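Local structure of glycerophosphodiester phosphodiesterase (Thermotoga maritima, 1O1Z) at residues R49-K55 and I74-V79. The protein belongs to the glycerophosphoryl diester phosphodiesterase family, whose members are built on a TIM barrel. Numbering follows the deposited sequence.
Sequences RLSKDGK and IRDATV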
# COMPACT_ATOMS: atom_id res chain seq x y z
N ARG A 49 -11.68 2.71 -0.44
CA ARG A 49 -12.63 3.79 -0.25
C ARG A 49 -14.02 3.19 -0.02
O ARG A 49 -14.22 1.98 -0.18
CB ARG A 49 -12.71 4.66 -1.51
CG ARG A 49 -11.43 5.41 -1.81
CD ARG A 49 -11.57 6.29 -3.03
NE ARG A 49 -10.38 7.09 -3.20
CZ ARG A 49 -10.13 8.24 -2.63
NH1 ARG A 49 -11.00 8.83 -1.80
NH2 ARG A 49 -8.99 8.88 -2.90
N LEU A 50 -14.98 4.03 0.32
CA LEU A 50 -16.36 3.57 0.46
C LEU A 50 -17.25 3.94 -0.71
O LEU A 50 -17.22 5.05 -1.25
CB LEU A 50 -17.04 4.17 1.68
CG LEU A 50 -16.57 3.77 3.04
CD1 LEU A 50 -17.53 4.40 4.07
CD2 LEU A 50 -16.48 2.27 3.21
N SER A 51 -18.11 2.97 -1.05
CA SER A 51 -19.20 3.20 -1.97
C SER A 51 -20.36 3.86 -1.23
O SER A 51 -20.34 4.03 0.00
CB SER A 51 -19.68 1.85 -2.54
OG SER A 51 -20.23 1.07 -1.48
N LYS A 52 -21.38 4.23 -2.01
CA LYS A 52 -22.55 4.89 -1.45
C LYS A 52 -23.24 4.02 -0.40
O LYS A 52 -23.78 4.55 0.59
CB LYS A 52 -23.55 5.26 -2.53
CG LYS A 52 -24.78 5.98 -1.95
CD LYS A 52 -25.46 6.84 -2.98
CE LYS A 52 -26.63 7.60 -2.38
NZ LYS A 52 -27.55 8.12 -3.43
N ASP A 53 -23.27 2.71 -0.67
CA ASP A 53 -23.87 1.73 0.25
C ASP A 53 -22.92 1.21 1.34
O ASP A 53 -23.23 0.22 2.04
CB ASP A 53 -24.61 0.58 -0.50
CG ASP A 53 -23.77 -0.16 -1.57
OD1 ASP A 53 -22.74 0.32 -2.10
OD2 ASP A 53 -24.12 -1.29 -2.00
N GLY A 54 -21.78 1.89 1.51
CA GLY A 54 -20.92 1.69 2.65
C GLY A 54 -20.03 0.46 2.57
O GLY A 54 -19.55 -0.06 3.59
N LYS A 55 -19.81 0.00 1.33
CA LYS A 55 -18.96 -1.16 1.10
C LYS A 55 -17.56 -0.70 0.72
O LYS A 55 -17.39 0.39 0.16
CB LYS A 55 -19.55 -2.02 -0.01
CG LYS A 55 -21.03 -2.42 0.18
CD LYS A 55 -21.30 -3.09 1.50
CE LYS A 55 -22.70 -3.69 1.53
NZ LYS A 55 -23.07 -4.14 2.90
N ILE A 74 -16.96 7.57 -6.43
CA ILE A 74 -17.13 6.26 -5.80
C ILE A 74 -18.22 6.32 -4.72
O ILE A 74 -19.07 5.43 -4.62
CB ILE A 74 -15.78 5.76 -5.21
CG1 ILE A 74 -14.68 5.61 -6.29
CG2 ILE A 74 -15.95 4.46 -4.43
CD1 ILE A 74 -15.02 4.72 -7.40
N ARG A 75 -18.21 7.37 -3.90
CA ARG A 75 -19.14 7.43 -2.77
C ARG A 75 -20.57 7.80 -3.18
O ARG A 75 -21.47 7.77 -2.34
CB ARG A 75 -18.65 8.37 -1.68
CG ARG A 75 -18.61 9.84 -2.03
CD ARG A 75 -18.07 10.70 -0.87
NE ARG A 75 -16.66 10.42 -0.68
CZ ARG A 75 -15.65 11.07 -1.28
NH1 ARG A 75 -15.88 12.09 -2.09
NH2 ARG A 75 -14.39 10.68 -1.07
N ASP A 76 -20.76 8.13 -4.45
CA ASP A 76 -22.05 8.54 -4.98
C ASP A 76 -22.76 7.37 -5.67
O ASP A 76 -23.91 7.52 -6.09
CB ASP A 76 -21.86 9.67 -6.00
CG ASP A 76 -21.59 11.04 -5.36
OD1 ASP A 76 -21.70 11.19 -4.13
OD2 ASP A 76 -21.29 12.02 -6.05
N ALA A 77 -22.09 6.23 -5.80
CA ALA A 77 -22.64 5.07 -6.48
C ALA A 77 -22.54 3.85 -5.58
O ALA A 77 -21.58 3.69 -4.82
CB ALA A 77 -21.91 4.82 -7.77
N THR A 78 -23.51 2.94 -5.69
CA THR A 78 -23.41 1.66 -5.01
C THR A 78 -22.37 0.75 -5.69
O THR A 78 -21.98 0.97 -6.85
CB THR A 78 -24.76 0.92 -5.02
OG1 THR A 78 -25.11 0.60 -6.38
CG2 THR A 78 -25.89 1.80 -4.47
N VAL A 79 -21.95 -0.29 -4.99
CA VAL A 79 -21.03 -1.25 -5.61
C VAL A 79 -21.57 -1.79 -6.94
O VAL A 79 -20.86 -1.82 -7.94
CB VAL A 79 -20.67 -2.42 -4.67
CG1 VAL A 79 -19.86 -3.46 -5.39
CG2 VAL A 79 -19.88 -1.92 -3.47
O HOH W 1 -11.58 11.83 -1.52
O HOH W 2 -25.71 9.46 -5.20
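Asp-53 OD1 accepts two hydrogen bonds, from opposite faces of its carboxylate plane. Val-79 N donates to Asp-53 OD1 on the syn side at 3.1 Å; Ser-51 OG gives its proton to the same Asp-53 OD1, on the anti side, at 2.7 Å, both somewhat out of plane. Standing between its own N and carbonyl carbon (chi1 53°), the Asp-53 carboxylate lies across Thr-78, with Asp-53 CG 3.7 Å from Thr-78 CB. With Lys-55 N donating to it and Asp-53 OD1 receiving its proton, Ser-51 OG is held in rotation and helps position the carboxylate. Val-79 CG2 also packs against Lys-55 CB at 3.5 Å, a tight fit. Lys-52, the residue after Ser-51 in the turn, makes the other direct bond between the segments: its N points almost straight (170°) at Ala-77 O over 2.9 Å, but from above the carbonyl plane. With CG anti to its N, the Lys-52 chain runs extended past Asp-76 O, which a water links to NZ. Farther along, Ile-74 CG2 rests on Leu-50 O at 3.5 Å. Arg-49 NH1 and Arg-75 NH2 come within 3.9 Å, their guanidinium planes 71° apart; another water accepts from both, and Glu-112 OE2 forms salt bridges to both, probably offsetting their like charges. The type I turn Ser-51 to Gly-54, joining antiparallel strands 43-50 and 56-58, is thus clasped to the start of helix 79-85, N-capped by Thr-78. Hairpin, small sheet 63-64/70-73 and helices separate parallel barrel strands 43-50 and 105-110, consistent with this family's insertion after the second TIM-barrel strand.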